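Local coordinates for protein PKS (PDB 5YDA) that probably selects acyl extender units and transfers them to a carrier protein, as the acyltransferase domain of the splenocin polyketide synthase SpnD, at residues A[298-303]-A[348-353]; A[77-81]-A[104-108]; A[393-397]-A[414-418]. One frame throughout, in Å; residues are numbered along the deposited sequence.

In the fold
Along the chain contact 2 comes first, then contact 1, then contact 3, each closing before the next opens. Contact 1 lies across the chain's centre from the other two, its centre about 43 Å from that of contact 2 and about 33 Å from that of contact 3. It belongs to the probable active site, where His298 meets Ser200. Contact 2 joins the two-stranded sheet of the probable linker region to the loop leading into strand 112-116, and contact 3 packs helix 407-420 on strand 394-395 of the mixed sheet. The centres of contacts 2 and 3 are about 14 Å apart, and helix 407-420 relates them, because its Trp419 engages Arg80 of contact 2.

Contact 1 (A[298-303]-A[348-353]); sequences HSHVLD and HTRRTV
His348 meets His298 in a T-shaped pair, the edge of the His298 ring directed at the His348 face, with centroids 5.9 Å apart. The His348 carbonyl O also lies in the plane of the His298 ring, at its edge. The Thr349 and Leu302 side chains cross at about a right angle, CG2 against CD1, and Thr349 O receives a weak hydrogen bond from His298 N. Arg350 bends at chi2 (63°), and its guanidinium lies flat over the backbone at Ser299 C and His300 N. Arg350 NE forms a salt bridge to Asp303 OD1 (3.1 Å), on the syn side but 34° out of the carboxylate plane, while a water links Arg350 NH2 to Asp303 OD2. Where the helix ends, Arg351 O takes a hydrogen bond from His298 ND1 (2.9 Å, 139° at the hydrogen). Val353 then puts CG2 3.4 Å from the His298 ring centroid, a CH-pi contact over the face. With that methyl, the bonds at ND1 and at NE2 (to Ser200 OG) probably hold the ring's rotation, consistent with the Ser-His dyad of acyltransferases and a nucleophile elbow at Ser200. The site lies at the end of helix 342-350, touching strand 254-261, which bonds to Val353, and helices 201-210 and 215-231.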
loop_
_atom_site.group_PDB
_atom_site.type_symbol
_atom_site.label_atom_id
_atom_site.label_comp_id
_atom_site.label_asym_id
_atom_site.label_seq_id
_atom_site.Cartn_x
_atom_site.Cartn_y
_atom_site.Cartn_z
ATOM N N HIS A 298 -2.897 18.157 8.071
ATOM C CA HIS A 298 -2.839 18.961 6.864
ATOM C C HIS A 298 -3.730 20.182 6.819
ATOM O O HIS A 298 -4.249 20.524 5.806
ATOM C CB HIS A 298 -3.038 18.098 5.617
ATOM C CG HIS A 298 -2.151 16.905 5.572
ATOM N ND1 HIS A 298 -0.881 16.954 5.080
ATOM C CD2 HIS A 298 -2.337 15.643 5.986
ATOM C CE1 HIS A 298 -0.315 15.785 5.206
ATOM N NE2 HIS A 298 -1.178 14.969 5.752
ATOM N N SER A 299 -3.862 20.835 7.939
ATOM C CA SER A 299 -4.668 22.039 8.114
ATOM C C SER A 299 -4.018 22.997 9.114
ATOM O O SER A 299 -3.073 22.655 9.836
ATOM C CB SER A 299 -6.083 21.711 8.581
ATOM O OG SER A 299 -6.140 21.498 9.976
ATOM N N HIS A 300 -4.577 24.212 9.164
ATOM C CA HIS A 300 -4.090 25.248 10.067
ATOM C C HIS A 300 -4.086 24.782 11.523
ATOM O O HIS A 300 -3.281 25.269 12.324
ATOM C CB HIS A 300 -4.953 26.497 9.915
ATOM C CG HIS A 300 -6.365 26.281 10.345
ATOM N ND1 HIS A 300 -7.306 25.683 9.528
ATOM C CD2 HIS A 300 -6.980 26.510 11.530
ATOM C CE1 HIS A 300 -8.450 25.587 10.183
ATOM N NE2 HIS A 300 -8.279 26.077 11.402
ATOM N N VAL A 301 -4.944 23.822 11.880
ATOM C CA VAL A 301 -4.979 23.301 13.253
ATOM C C VAL A 301 -3.606 22.803 13.720
ATOM O O VAL A 301 -3.325 22.765 14.923
ATOM C CB VAL A 301 -6.046 22.189 13.363
ATOM C CG1 VAL A 301 -6.008 21.529 14.736
ATOM C CG2 VAL A 301 -7.444 22.754 13.086
ATOM N N LEU A 302 -2.731 22.414 12.795
ATOM C CA LEU A 302 -1.417 21.928 13.204
ATOM C C LEU A 302 -0.392 23.041 13.432
ATOM O O LEU A 302 0.704 22.736 13.910
ATOM C CB LEU A 302 -0.859 20.950 12.161
ATOM C CG LEU A 302 -1.637 19.661 11.905
ATOM C CD1 LEU A 302 -0.762 18.709 11.112
ATOM C CD2 LEU A 302 -2.122 19.029 13.204
ATOM N N ASP A 303 -0.706 24.299 13.089
ATOM C CA ASP A 303 0.261 25.397 13.189
ATOM C C ASP A 303 1.025 25.434 14.512
ATOM O O ASP A 303 2.262 25.504 14.474
ATOM C CB ASP A 303 -0.438 26.741 12.943
ATOM C CG ASP A 303 -0.683 27.017 11.474
ATOM O OD1 ASP A 303 -0.031 26.389 10.620
ATOM O OD2 ASP A 303 -1.520 27.892 11.168
ATOM N N HIS A 348 5.153 19.366 4.209
ATOM C CA HIS A 348 4.406 18.168 3.867
ATOM C C HIS A 348 3.281 17.918 4.864
ATOM O O HIS A 348 2.160 17.570 4.471
ATOM C CB HIS A 348 5.344 16.962 3.803
ATOM C CG HIS A 348 4.620 15.669 3.625
ATOM N ND1 HIS A 348 4.327 14.832 4.679
ATOM C CD2 HIS A 348 4.089 15.090 2.521
ATOM C CE1 HIS A 348 3.655 13.785 4.231
ATOM N NE2 HIS A 348 3.502 13.916 2.924
ATOM N N THR A 349 3.553 18.138 6.156
ATOM C CA THR A 349 2.577 17.904 7.214
ATOM C C THR A 349 1.530 19.012 7.297
ATOM O O THR A 349 0.387 18.753 7.698
ATOM C CB THR A 349 3.322 17.731 8.546
ATOM O OG1 THR A 349 3.916 16.424 8.576
ATOM C CG2 THR A 349 2.410 17.919 9.780
ATOM N N ARG A 350 1.878 20.234 6.895
ATOM C CA ARG A 350 0.927 21.337 6.960
ATOM C C ARG A 350 0.041 21.433 5.718
ATOM O O ARG A 350 -1.126 21.824 5.822
ATOM C CB ARG A 350 1.681 22.656 7.159
ATOM C CG ARG A 350 0.824 23.903 7.050
ATOM C CD ARG A 350 -0.231 23.952 8.134
ATOM N NE ARG A 350 -1.105 25.114 7.991
ATOM C CZ ARG A 350 -2.074 25.233 7.078
ATOM N NH1 ARG A 350 -2.311 24.263 6.197
ATOM N NH2 ARG A 350 -2.807 26.334 7.040
ATOM N N ARG A 351 0.557 21.074 4.555
ATOM C CA ARG A 351 -0.066 21.427 3.292
ATOM C C ARG A 351 -0.880 20.278 2.712
ATOM O O ARG A 351 -0.756 19.108 3.101
ATOM C CB ARG A 351 0.999 21.885 2.292
ATOM C CG ARG A 351 1.535 23.286 2.655
ATOM C CD ARG A 351 2.605 23.789 1.714
ATOM N NE ARG A 351 2.225 23.733 0.301
ATOM C CZ ARG A 351 3.074 23.983 -0.697
ATOM N NH1 ARG A 351 4.335 24.309 -0.421
ATOM N NH2 ARG A 351 2.675 23.907 -1.964
ATOM N N THR A 352 -1.734 20.649 1.766
ATOM C CA THR A 352 -2.626 19.716 1.109
ATOM C C THR A 352 -1.867 18.522 0.551
ATOM O O THR A 352 -0.818 18.671 -0.085
ATOM C CB THR A 352 -3.370 20.449 -0.013
ATOM O OG1 THR A 352 -4.021 21.611 0.535
ATOM C CG2 THR A 352 -4.410 19.520 -0.679
ATOM N N VAL A 353 -2.401 17.331 0.805
ATOM C CA VAL A 353 -1.913 16.123 0.144
ATOM C C VAL A 353 -2.426 16.136 -1.299
ATOM O O VAL A 353 -3.611 15.892 -1.561
ATOM C CB VAL A 353 -2.354 14.854 0.892
ATOM C CG1 VAL A 353 -1.896 13.615 0.169
ATOM C CG2 VAL A 353 -1.794 14.853 2.319
HETATM O O HOH W 1 -1.994 28.850 8.629
#

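Contact 2 (A[77-81]-A[104-108]); sequences LRHRL and PVPDE
Pro104 serves two flat groups with one carbon: its CB lies over the centre of the His79 ring and also faces the guanidinium of Arg78, nearer the rim of that group. A third flat group, the Arg80 guanidinium, carries Val105 CG1 on one face and has Leu77 O at its edge, in plane. His79 and Arg80 open strand 79-85, half of a two-stranded antiparallel sheet with strand 32-38, and Arg78 comes just before it. This small region is consistent with the linker that joins ketosynthase to acyltransferase in modular synthases, and segment 104-108 is part of the loop that leads from it to strand 112-116.

The proline contact with the histidine is a CH-pi interaction, CB standing 3.7 Å from the ring centroid and 14° off its normal. Lying alongside, Pro104 also brings CG to 3.6 Å from His79 CE1. Arg78 approaches the proline obliquely, its NH2 3.8 Å from Pro104 CB. Asp107 may add a long-range attraction, OD2 being 4.4 Å from Arg78 NH1 and well out of the guanidinium plane, with no N-H pointing at the oxygen.

Arg80 is held at several points. Its outstretched chain crosses Val105 at about a right angle, and Arg80 NE bonds Leu77 O at 3.0 Å, bridging back over its own segment. Beyond the contact, NH1 forms a salt bridge with Asp424 and a hydrogen bond with Trp419 O, and the indole of Trp419 makes a cation-pi contact, so this region is tied to the C-terminal region of the chain. The backbones themselves are joined by a single hydrogen bond, from Val105 N to Arg78 O, 2.9 Å long.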
loop_
_atom_site.group_PDB
_atom_site.type_symbol
_atom_site.label_atom_id
_atom_site.label_comp_id
_atom_site.label_asym_id
_atom_site.label_seq_id
_atom_site.Cartn_x
_atom_site.Cartn_y
_atom_site.Cartn_z
ATOM N N LEU A 77 5.630 -17.012 -22.340
ATOM C CA LEU A 77 5.041 -16.356 -23.498
ATOM C C LEU A 77 4.268 -15.101 -23.071
ATOM O O LEU A 77 4.265 -14.710 -21.900
ATOM C CB LEU A 77 4.171 -17.350 -24.261
ATOM C CG LEU A 77 4.798 -18.706 -24.612
ATOM C CD1 LEU A 77 3.869 -19.498 -25.515
ATOM C CD2 LEU A 77 6.148 -18.530 -25.269
ATOM N N ARG A 78 3.577 -14.468 -24.029
ATOM C CA ARG A 78 3.089 -13.104 -23.833
ATOM C C ARG A 78 1.833 -13.053 -22.970
ATOM O O ARG A 78 1.675 -12.132 -22.162
ATOM C CB ARG A 78 2.826 -12.426 -25.187
ATOM C CG ARG A 78 4.095 -11.943 -25.923
ATOM C CD ARG A 78 3.856 -10.798 -26.950
ATOM N NE ARG A 78 2.483 -10.684 -27.459
ATOM C CZ ARG A 78 1.713 -9.602 -27.311
ATOM N NH1 ARG A 78 2.186 -8.530 -26.672
ATOM N NH2 ARG A 78 0.470 -9.586 -27.800
ATOM N N HIS A 79 0.921 -14.004 -23.147
ATOM C CA HIS A 79 -0.338 -14.037 -22.413
ATOM C C HIS A 79 -0.186 -14.973 -21.219
ATOM O O HIS A 79 0.081 -16.165 -21.395
ATOM C CB HIS A 79 -1.478 -14.495 -23.320
ATOM C CG HIS A 79 -1.852 -13.500 -24.375
ATOM N ND1 HIS A 79 -3.030 -12.786 -24.339
ATOM C CD2 HIS A 79 -1.210 -13.107 -25.499
ATOM C CE1 HIS A 79 -3.094 -11.991 -25.390
ATOM N NE2 HIS A 79 -2.003 -12.166 -26.111
ATOM N N ARG A 80 -0.368 -14.441 -20.008
ATOM C CA ARG A 80 -0.033 -15.165 -18.790
ATOM C C ARG A 80 -1.186 -15.158 -17.799
ATOM O O ARG A 80 -1.952 -14.194 -17.722
ATOM C CB ARG A 80 1.192 -14.557 -18.101
ATOM C CG ARG A 80 2.368 -14.350 -19.005
ATOM C CD ARG A 80 3.572 -13.794 -18.254
ATOM N NE ARG A 80 4.760 -13.852 -19.103
ATOM C CZ ARG A 80 5.947 -13.347 -18.791
ATOM N NH1 ARG A 80 6.137 -12.727 -17.628
ATOM N NH2 ARG A 80 6.956 -13.472 -19.648
ATOM N N LEU A 81 -1.287 -16.239 -17.025
ATOM C CA LEU A 81 -2.072 -16.244 -15.794
ATOM C C LEU A 81 -1.412 -17.192 -14.798
ATOM O O LEU A 81 -0.524 -17.972 -15.142
ATOM C CB LEU A 81 -3.542 -16.624 -16.038
ATOM C CG LEU A 81 -3.986 -17.972 -16.620
ATOM C CD1 LEU A 81 -3.861 -19.125 -15.631
ATOM C CD2 LEU A 81 -5.427 -17.848 -17.102
ATOM N N PRO A 104 -1.590 -8.854 -22.223
ATOM C CA PRO A 104 -0.319 -9.513 -22.542
ATOM C C PRO A 104 0.840 -8.611 -22.169
ATOM O O PRO A 104 0.719 -7.387 -22.187
ATOM C CB PRO A 104 -0.397 -9.742 -24.057
ATOM C CG PRO A 104 -1.491 -8.826 -24.539
ATOM C CD PRO A 104 -2.457 -8.712 -23.405
ATOM N N VAL A 105 1.963 -9.227 -21.798
ATOM C CA VAL A 105 3.084 -8.479 -21.227
ATOM C C VAL A 105 3.670 -7.549 -22.285
ATOM O O VAL A 105 3.644 -7.877 -23.481
ATOM C CB VAL A 105 4.158 -9.420 -20.660
ATOM C CG1 VAL A 105 3.506 -10.540 -19.881
ATOM C CG2 VAL A 105 5.032 -9.976 -21.768
ATOM N N PRO A 106 4.186 -6.386 -21.904
ATOM C CA PRO A 106 4.781 -5.487 -22.897
ATOM C C PRO A 106 6.058 -6.082 -23.466
ATOM O O PRO A 106 6.659 -6.996 -22.893
ATOM C CB PRO A 106 5.072 -4.206 -22.104
ATOM C CG PRO A 106 4.353 -4.375 -20.780
ATOM C CD PRO A 106 4.254 -5.840 -20.539
ATOM N N ASP A 107 6.492 -5.493 -24.563
ATOM C CA ASP A 107 7.715 -5.891 -25.209
ATOM C C ASP A 107 8.883 -5.503 -24.327
ATOM O O ASP A 107 9.903 -6.137 -24.345
ATOM C CB ASP A 107 7.811 -5.270 -26.588
ATOM C CG ASP A 107 6.564 -5.493 -27.410
ATOM O OD1 ASP A 107 6.064 -4.526 -28.021
ATOM O OD2 ASP A 107 6.079 -6.637 -27.457
ATOM N N GLU A 108 8.719 -4.465 -23.535
ATOM C CA GLU A 108 9.753 -4.069 -22.605
ATOM C C GLU A 108 9.184 -4.343 -21.223
ATOM O O GLU A 108 8.019 -4.122 -21.013
ATOM C CB GLU A 108 10.089 -2.603 -22.759
ATOM C CG GLU A 108 11.011 -2.297 -23.922
ATOM C CD GLU A 108 12.474 -2.285 -23.528
ATOM O OE1 GLU A 108 13.213 -3.179 -23.981
ATOM O OE2 GLU A 108 12.875 -1.387 -22.763
#

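Contact 3 (A[393-397]-A[414-418]); sequences VTVTT and ALGRL
Segment 393-397 runs past one side of helix 407-420, the nearest CA pair being Thr397 and Ala414, 5.7 Å apart. This is alpha/beta packing at the margin of the mixed sheet: strand 394-395 is an outermost strand and lies parallel to 369-372, and the later helix covers it.

Val395 carries the apolar part. Its CG1, anti to the backbone N (chi1 172°), reaches Ala414 CB at 3.7 Å, while CG2, the other branch, meets Leu418 CD2 at 4.1 Å and the aliphatic stem of Arg417. Ala414 CB, lying against that CG1, is also 3.3 Å from Thr396 O. Leu418 continues onto Val369 and Val371 of the neighbouring strand, so the helix spans two strands of the sheet. Thr397 OG1 is buried here and has no polar partner in the model.

Arg417 supplies the polar grip. With its chain stretched out, it runs antiparallel to the Val395 side chain, and Val395 CG2 sits at the edge of its guanidinium, in plane. The group turns side-on to one backbone oxygen that two bent bonds share (137° and 132° at the hydrogens): Thr394 O accepts from Arg417 NE at 2.8 Å and from Arg417 NH2 at 2.9 Å, the latter in the carbonyl plane.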
loop_
_atom_site.group_PDB
_atom_site.type_symbol
_atom_site.label_atom_id
_atom_site.label_comp_id
_atom_site.label_asym_id
_atom_site.label_seq_id
_atom_site.Cartn_x
_atom_site.Cartn_y
_atom_site.Cartn_z
ATOM N N VAL A 393 -2.700 -1.248 -14.640
ATOM C CA VAL A 393 -2.716 -2.545 -13.978
ATOM C C VAL A 393 -2.427 -2.300 -12.508
ATOM O O VAL A 393 -1.439 -1.643 -12.161
ATOM C CB VAL A 393 -1.690 -3.511 -14.587
ATOM C CG1 VAL A 393 -1.744 -4.871 -13.878
ATOM C CG2 VAL A 393 -1.935 -3.675 -16.067
ATOM N N THR A 394 -3.312 -2.783 -11.643
ATOM C CA THR A 394 -3.162 -2.573 -10.217
ATOM C C THR A 394 -3.091 -3.930 -9.545
ATOM O O THR A 394 -3.651 -4.919 -10.035
ATOM C CB THR A 394 -4.313 -1.724 -9.605
ATOM O OG1 THR A 394 -5.559 -2.426 -9.697
ATOM C CG2 THR A 394 -4.431 -0.383 -10.322
ATOM N N VAL A 395 -2.349 -3.970 -8.451
ATOM C CA VAL A 395 -2.117 -5.194 -7.706
ATOM C C VAL A 395 -2.316 -4.876 -6.244
ATOM O O VAL A 395 -1.793 -3.877 -5.737
ATOM C CB VAL A 395 -0.707 -5.766 -7.923
ATOM C CG1 VAL A 395 -0.467 -6.937 -6.958
ATOM C CG2 VAL A 395 -0.512 -6.178 -9.373
ATOM N N THR A 396 -3.058 -5.722 -5.576
ATOM C CA THR A 396 -3.349 -5.552 -4.175
ATOM C C THR A 396 -2.599 -6.625 -3.396
ATOM O O THR A 396 -2.333 -7.719 -3.899
ATOM C CB THR A 396 -4.870 -5.583 -3.980
ATOM O OG1 THR A 396 -5.271 -4.333 -3.416
ATOM C CG2 THR A 396 -5.322 -6.721 -3.136
ATOM N N THR A 397 -2.254 -6.305 -2.167
ATOM C CA THR A 397 -1.182 -7.008 -1.496
ATOM C C THR A 397 -1.543 -7.477 -0.085
ATOM O O THR A 397 -0.922 -8.424 0.417
ATOM C CB THR A 397 0.051 -6.078 -1.518
ATOM O OG1 THR A 397 1.142 -6.672 -2.223
ATOM C CG2 THR A 397 0.444 -5.574 -0.203
ATOM N N ALA A 414 -0.797 -11.861 -5.379
ATOM C CA ALA A 414 -0.134 -10.639 -5.822
ATOM C C ALA A 414 1.128 -10.958 -6.608
ATOM O O ALA A 414 1.378 -10.356 -7.659
ATOM C CB ALA A 414 0.203 -9.737 -4.628
ATOM N N LEU A 415 1.936 -11.906 -6.118
ATOM C CA LEU A 415 3.167 -12.257 -6.825
ATOM C C LEU A 415 2.859 -12.891 -8.175
ATOM O O LEU A 415 3.495 -12.557 -9.181
ATOM C CB LEU A 415 4.031 -13.185 -5.968
ATOM C CG LEU A 415 4.621 -12.507 -4.729
ATOM C CD1 LEU A 415 5.292 -13.503 -3.811
ATOM C CD2 LEU A 415 5.602 -11.407 -5.126
ATOM N N GLY A 416 1.873 -13.787 -8.221
ATOM C CA GLY A 416 1.482 -14.371 -9.494
ATOM C C GLY A 416 0.998 -13.318 -10.472
ATOM O O GLY A 416 1.393 -13.303 -11.646
ATOM N N ARG A 417 0.157 -12.401 -9.990
ATOM C CA ARG A 417 -0.354 -11.340 -10.848
ATOM C C ARG A 417 0.773 -10.451 -11.359
ATOM O O ARG A 417 0.783 -10.054 -12.533
ATOM C CB ARG A 417 -1.381 -10.526 -10.077
ATOM C CG ARG A 417 -2.140 -9.535 -10.907
ATOM C CD ARG A 417 -3.216 -8.902 -10.041
ATOM N NE ARG A 417 -3.702 -7.668 -10.634
ATOM C CZ ARG A 417 -4.772 -7.614 -11.413
ATOM N NH1 ARG A 417 -5.443 -8.736 -11.650
ATOM N NH2 ARG A 417 -5.158 -6.452 -11.942
ATOM N N LEU A 418 1.739 -10.137 -10.496
ATOM C CA LEU A 418 2.890 -9.365 -10.944
ATOM C C LEU A 418 3.646 -10.099 -12.057
ATOM O O LEU A 418 4.022 -9.489 -13.066
ATOM C CB LEU A 418 3.795 -9.056 -9.750
ATOM C CG LEU A 418 3.307 -7.871 -8.912
ATOM C CD1 LEU A 418 3.977 -7.839 -7.551
ATOM C CD2 LEU A 418 3.558 -6.558 -9.662
#